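PDB 6EHD: OmpT protein, which probably forms a general diffusion porin, a beta-barrel channel that lets small solutes and ions cross the outer membrane of Vibrio cholerae. Local coordinates for residues A[87-92]-A[146-151]; A[118-123]-A[137-142]. The protein carries 1 engineered substitution. All blocks are in the same frame, centred on the assembly; numbering follows the deposited sequence. Where two conformers were deposited one is given.

Contact 1: A[87-92]-A[146-151]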
loop_
_atom_site.group_PDB
_atom_site.type_symbol
_atom_site.label_atom_id
_atom_site.label_comp_id
_atom_site.label_asym_id
_atom_site.label_seq_id
_atom_site.Cartn_x
_atom_site.Cartn_y
_atom_site.Cartn_z
ATOM N N GLN A 87 1.520 6.031 11.467
ATOM C CA GLN A 87 2.291 5.063 10.679
ATOM C C GLN A 87 1.457 4.487 9.524
ATOM O O GLN A 87 0.216 4.404 9.615
ATOM C CB GLN A 87 2.709 3.881 11.626
ATOM C CG GLN A 87 3.696 4.306 12.711
ATOM C CD GLN A 87 4.025 3.260 13.711
ATOM O OE1 GLN A 87 5.039 2.525 13.562
ATOM N NE2 GLN A 87 3.186 3.184 14.821
ATOM N N TRP A 88 2.138 3.971 8.514
ATOM C CA TRP A 88 1.424 3.122 7.495
ATOM C C TRP A 88 0.941 1.820 8.179
ATOM O O TRP A 88 1.612 1.374 9.165
ATOM C CB TRP A 88 2.297 2.819 6.289
ATOM C CG TRP A 88 2.923 4.024 5.644
ATOM C CD1 TRP A 88 4.261 4.200 5.435
ATOM C CD2 TRP A 88 2.300 5.259 5.327
ATOM N NE1 TRP A 88 4.488 5.435 4.923
ATOM C CE2 TRP A 88 3.299 6.109 4.844
ATOM C CE3 TRP A 88 0.969 5.746 5.407
ATOM C CZ2 TRP A 88 3.033 7.426 4.437
ATOM C CZ3 TRP A 88 0.698 7.052 4.980
ATOM C CH2 TRP A 88 1.726 7.871 4.505
ATOM N N THR A 89 -0.103 1.178 7.656
ATOM C CA THR A 89 -0.500 -0.165 8.185
ATOM C C THR A 89 0.557 -1.259 7.918
ATOM O O THR A 89 1.353 -1.183 6.946
ATOM C CB THR A 89 -1.879 -0.633 7.682
ATOM O OG1 THR A 89 -1.846 -0.864 6.266
ATOM C CG2 THR A 89 -2.985 0.349 8.020
ATOM N N THR A 90 0.601 -2.255 8.801
ATOM C CA THR A 90 1.403 -3.459 8.621
ATOM C C THR A 90 1.018 -4.138 7.230
ATOM O O THR A 90 1.915 -4.590 6.483
ATOM C CB THR A 90 1.144 -4.495 9.761
ATOM O OG1 THR A 90 1.520 -3.917 11.009
ATOM C CG2 THR A 90 1.935 -5.782 9.528
ATOM N N SER A 91 -0.284 -4.128 6.940
ATOM C CA SER A 91 -0.773 -4.656 5.614
ATOM C C SER A 91 -0.147 -3.938 4.398
ATOM O O SER A 91 0.150 -4.582 3.342
ATOM C CB SER A 91 -2.330 -4.654 5.568
ATOM O OG SER A 91 -2.859 -3.379 5.953
ATOM N N ASP A 92 0.070 -2.637 4.520
ATOM C CA ASP A 92 0.741 -1.811 3.455
ATOM C C ASP A 92 2.209 -2.126 3.378
ATOM O O ASP A 92 2.744 -2.217 2.256
ATOM C CB ASP A 92 0.526 -0.352 3.701
ATOM C CG ASP A 92 0.883 0.567 2.509
ATOM O OD1 ASP A 92 0.257 0.449 1.464
ATOM O OD2 ASP A 92 1.731 1.459 2.697
ATOM N N GLN A 146 -10.493 4.806 13.489
ATOM C CA GLN A 146 -10.939 3.412 13.219
ATOM C C GLN A 146 -10.398 2.366 14.169
ATOM O O GLN A 146 -9.330 2.544 14.817
ATOM C CB GLN A 146 -10.558 3.062 11.757
ATOM C CG GLN A 146 -11.202 3.945 10.697
ATOM C CD GLN A 146 -10.660 3.666 9.275
ATOM O OE1 GLN A 146 -9.654 2.954 9.124
ATOM N NE2 GLN A 146 -11.320 4.226 8.240
ATOM N N GLU A 147 -11.082 1.222 14.254
ATOM C CA GLU A 147 -10.492 0.029 14.858
ATOM C C GLU A 147 -9.585 -0.697 13.824
ATOM O O GLU A 147 -9.992 -0.797 12.642
ATOM C CB GLU A 147 -11.556 -0.981 15.315
ATOM C CG GLU A 147 -12.616 -0.382 16.285
ATOM C CD GLU A 147 -13.667 -1.390 16.754
ATOM O OE1 GLU A 147 -13.563 -2.616 16.495
ATOM O OE2 GLU A 147 -14.637 -0.940 17.374
ATOM N N LEU A 148 -8.491 -1.264 14.294
ATOM C CA LEU A 148 -7.530 -2.026 13.437
ATOM C C LEU A 148 -6.740 -3.042 14.237
ATOM O O LEU A 148 -6.164 -2.753 15.294
ATOM C CB LEU A 148 -6.573 -1.045 12.725
ATOM C CG LEU A 148 -5.511 -1.592 11.771
ATOM C CD1 LEU A 148 -6.176 -2.115 10.504
ATOM C CD2 LEU A 148 -4.501 -0.538 11.432
ATOM N N ALA A 149 -6.652 -4.246 13.682
ATOM C CA ALA A 149 -5.823 -5.263 14.220
ATOM C C ALA A 149 -5.336 -6.167 13.033
ATOM O O ALA A 149 -6.186 -6.646 12.241
ATOM C CB ALA A 149 -6.598 -6.110 15.251
ATOM N N GLU A 150 -4.024 -6.431 13.001
ATOM C CA GLU A 150 -3.391 -7.156 11.874
ATOM C C GLU A 150 -2.267 -8.064 12.321
ATOM O O GLU A 150 -1.560 -7.741 13.268
ATOM C CB GLU A 150 -2.812 -6.103 10.847
ATOM C CG GLU A 150 -3.877 -5.175 10.274
ATOM C CD GLU A 150 -3.376 -4.282 9.105
ATOM O OE1 GLU A 150 -2.220 -3.756 9.260
ATOM O OE2 GLU A 150 -4.142 -4.096 8.128
ATOM N N LEU A 151 -2.050 -9.180 11.592
ATOM C CA LEU A 151 -0.962 -10.131 11.850
ATOM C C LEU A 151 -0.574 -10.819 10.570
ATOM O O LEU A 151 -1.486 -11.326 9.869
ATOM C CB LEU A 151 -1.407 -11.217 12.883
ATOM C CG LEU A 151 -0.465 -12.408 13.112
ATOM C CD1 LEU A 151 0.779 -11.941 13.748
ATOM C CD2 LEU A 151 -1.089 -13.499 14.029
HETATM O O HOH W 1 -0.895 -2.459 11.431
#
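Glu-150, on strand 147-157 of the barrel wall, receives the N-terminal end of the short helix 90-94, whose first turn begins in the segment 87-92, where the chain leaves strand 80-84 and turns inward, as the constriction loop L3 does in general porins. Thr-89 stands at the N-cap position and Ser-91 lies in the first turn. The carboxylate meets this turn with both oxygens. Ser-91 N donates to Glu-150 OE1 at 3.0 Å, approaching from above the carboxylate plane, 46° out of it. Ser-91 OG donates to Glu-150 OE2 at 2.6 Å on the syn side and closer to the plane. The serine hydroxyl can do this because it is tucked between its own N and carbonyl carbon (chi1 51°), on the side of the wall strand. It is itself the acceptor for Thr-89 OG1 at 2.7 Å, so the two hydroxyls form a relay ending on the carboxylate. A water adds a further link, accepting from Thr-90 N at 3.0 Å and donating to Glu-150 OE1 at 2.9 Å. Beside this polar patch Leu-148 CD2 packs on Thr-89 CG2 at 3.8 Å, the two side chains crossing at about a right angle. The extended chain of Glu-150 carries its carboxylate toward the helix start, and Tyr-196 OH is hydrogen-bonded to OE2 as a second hydroxyl partner. With each oxygen of this buried group held by two hydrogen bonds, its rotation is restricted, and the nearby helix N terminus would be expected to favour the ionised carboxylate.

Contact 2: A[118-123]-A[137-142]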
loop_
_atom_site.group_PDB
_atom_site.type_symbol
_atom_site.label_atom_id
_atom_site.label_comp_id
_atom_site.label_asym_id
_atom_site.label_seq_id
_atom_site.Cartn_x
_atom_site.Cartn_y
_atom_site.Cartn_z
ATOM N N HIS A 118 -3.104 4.684 9.812
ATOM C CA HIS A 118 -3.793 4.907 11.125
ATOM C C HIS A 118 -2.862 5.745 11.967
ATOM O O HIS A 118 -1.628 5.461 12.128
ATOM C CB HIS A 118 -4.170 3.580 11.796
ATOM C CG HIS A 118 -5.128 3.680 12.972
ATOM N ND1 HIS A 118 -4.782 4.253 14.188
ATOM C CD2 HIS A 118 -6.396 3.204 13.127
ATOM C CE1 HIS A 118 -5.836 4.197 15.001
ATOM N NE2 HIS A 118 -6.795 3.502 14.412
ATOM N N ASP A 119 -3.432 6.846 12.474
ATOM C CA ASP A 119 -2.663 7.880 13.202
ATOM C C ASP A 119 -2.210 7.513 14.619
ATOM O O ASP A 119 -1.392 8.221 15.247
ATOM C CB ASP A 119 -3.507 9.184 13.333
ATOM C CG ASP A 119 -3.738 9.893 12.000
ATOM O OD1 ASP A 119 -3.205 9.438 10.959
ATOM O OD2 ASP A 119 -4.500 10.899 11.987
ATOM N N SER A 120 -2.745 6.456 15.179
ATOM C CA SER A 120 -2.299 6.084 16.507
ATOM C C SER A 120 -2.189 4.561 16.612
ATOM O O SER A 120 -3.114 3.915 17.115
ATOM C CB SER A 120 -3.244 6.655 17.594
ATOM O OG SER A 120 -2.745 6.221 18.839
ATOM N N GLN A 121 -1.046 4.001 16.159
ATOM C CA GLN A 121 -0.849 2.565 16.199
ATOM C C GLN A 121 0.327 2.202 17.045
ATOM O O GLN A 121 1.265 2.996 17.174
ATOM C CB GLN A 121 -0.504 2.014 14.779
ATOM C CG GLN A 121 -1.552 2.005 13.781
ATOM C CD GLN A 121 -1.034 1.432 12.406
ATOM O OE1 GLN A 121 -0.947 0.219 12.214
ATOM N NE2 GLN A 121 -0.724 2.338 11.481
ATOM N N VAL A 122 0.294 0.972 17.551
ATOM C CA VAL A 122 1.482 0.250 17.970
ATOM C C VAL A 122 1.778 -0.867 16.946
ATOM O O VAL A 122 0.893 -1.693 16.692
ATOM C CB VAL A 122 1.326 -0.508 19.302
ATOM C CG1 VAL A 122 2.677 -0.842 19.856
ATOM C CG2 VAL A 122 0.461 0.238 20.265
ATOM N N LYS A 123 3.028 -0.941 16.455
ATOM C CA LYS A 123 3.389 -1.966 15.427
ATOM C C LYS A 123 4.549 -2.740 15.994
ATOM O O LYS A 123 5.406 -2.169 16.720
ATOM C CB LYS A 123 3.706 -1.301 14.057
ATOM C CG LYS A 123 2.481 -0.770 13.319
ATOM C CD LYS A 123 2.799 0.019 12.027
ATOM C CE LYS A 123 3.625 -0.773 11.005
ATOM N NZ LYS A 123 4.091 0.190 9.937
ATOM N N TYR A 137 -1.760 -2.821 15.929
ATOM C CA TYR A 137 -3.071 -2.459 16.523
ATOM C C TYR A 137 -3.268 -0.954 16.514
ATOM O O TYR A 137 -2.402 -0.204 16.925
ATOM C CB TYR A 137 -3.092 -3.019 18.006
ATOM C CG TYR A 137 -4.302 -2.589 18.844
ATOM C CD1 TYR A 137 -5.531 -3.273 18.768
ATOM C CD2 TYR A 137 -4.211 -1.491 19.729
ATOM C CE1 TYR A 137 -6.658 -2.864 19.518
ATOM C CE2 TYR A 137 -5.333 -1.071 20.467
ATOM C CZ TYR A 137 -6.523 -1.758 20.381
ATOM O OH TYR A 137 -7.577 -1.310 21.131
ATOM N N GLY A 138 -4.447 -0.512 16.123
ATOM C CA GLY A 138 -4.779 0.881 16.102
ATOM C C GLY A 138 -5.688 1.168 17.341
ATOM O O GLY A 138 -6.710 0.474 17.550
ATOM N N PHE A 139 -5.370 2.231 18.064
ATOM C CA PHE A 139 -6.260 2.715 19.199
ATOM C C PHE A 139 -7.452 3.521 18.697
ATOM O O PHE A 139 -7.250 4.596 18.080
ATOM C CB PHE A 139 -5.433 3.557 20.161
ATOM C CG PHE A 139 -4.388 2.770 20.878
ATOM C CD1 PHE A 139 -4.674 2.140 22.096
ATOM C CD2 PHE A 139 -3.128 2.640 20.345
ATOM C CE1 PHE A 139 -3.686 1.415 22.762
ATOM C CE2 PHE A 139 -2.156 1.928 20.992
ATOM C CZ PHE A 139 -2.419 1.304 22.196
ATOM N N PRO A 140 -8.710 3.007 18.873
ATOM C CA PRO A 140 -9.847 3.832 18.418
ATOM C C PRO A 140 -9.968 4.921 19.509
ATOM O O PRO A 140 -9.596 4.667 20.668
ATOM C CB PRO A 140 -11.036 2.861 18.402
ATOM C CG PRO A 140 -10.687 1.808 19.381
ATOM C CD PRO A 140 -9.168 1.716 19.433
ATOM N N GLU A 141 -10.305 6.148 19.183
ATOM C CA GLU A 141 -10.126 7.138 20.273
ATOM C C GLU A 141 -11.451 7.653 20.699
ATOM O O GLU A 141 -11.887 8.720 20.265
ATOM C CB GLU A 141 -9.065 8.168 19.950
ATOM C CG GLU A 141 -7.706 7.585 20.353
ATOM C CD GLU A 141 -6.542 8.339 19.801
ATOM O OE1 GLU A 141 -5.398 7.961 20.122
ATOM O OE2 GLU A 141 -6.777 9.314 19.062
ATOM N N ASP A 142 -12.089 6.809 21.519
ATOM C CA ASP A 142 -13.520 6.883 21.803
ATOM C C ASP A 142 -14.273 7.130 20.470
ATOM O O ASP A 142 -15.008 8.097 20.326
ATOM C CB ASP A 142 -13.783 7.940 22.892
ATOM C CG ASP A 142 -12.993 7.661 24.207
ATOM O OD1 ASP A 142 -13.135 6.564 24.800
ATOM O OD2 ASP A 142 -12.224 8.542 24.657
#
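Gly-138 lies with its CA over one face of the His-118 imidazole, a CH-pi contact 3.7 Å from CA to the ring centroid and only 16° off the ring normal. Glycine has no side chain to hold the ring off the strand. Both ring nitrogens are engaged: Ser-120 N donates to His-118 ND1 at 3.2 Å, tilted slightly from the ring plane, and NE2 is hydrogen-bonded to Gln-146 O. CG of His-118 is anti to the backbone N (chi1 -167°), which swings the ring across to the neighbouring strand. Phe-139 O sits at the imidazole edge, 3.4 Å from His-118 CE1; this buried carbonyl has no hydrogen-bond partner in the model. On the backbone, Phe-139 N donates to Ser-120 O at 3.0 Å, continuing the ladder past the last bridges. There Val-122 and Tyr-137 form a hydrogen-bonded pair, Val-122 N to Tyr-137 O and Tyr-137 N to Val-122 O both at 3.0 Å, while Gln-121 and Gly-138 form the adjacent non-hydrogen-bonded pair. The Phe-139 ring turns its edge to Ser-120, with CD2 3.5 Å from Ser-120 O. Glu-141, poorly ordered, adds a weak bond from Ser-120 OG and a salt bridge to Lys-145. Such pairing is typical of the open end of an antiparallel beta hairpin in a porin barrel, where two wall strands run out into loops.

From the N terminus, strand 80-84 of the wall gives way to residues 87-92, which turn inward; the chain returns through strand 117-118, which pairs with 87-88, turns a corner at Asp-119 and Ser-120, and runs along wall strand 121-128 and back antiparallel on 131-138. Contact 2 closes this hairpin at its open end. After a further loop, strand 147-157 meets residues 87-92 in contact 1. Contact 2 is therefore nested inside the loop closed by contact 1. The two centres are 9 Å apart and directly joined: Lys-123 NZ reaches Trp-88 O at 2.9 Å. Contact 1 ties the inward-folded segment to strand 147-157, and contact 2 joins 121-128 to 131-138, the wall neighbour of 147-157.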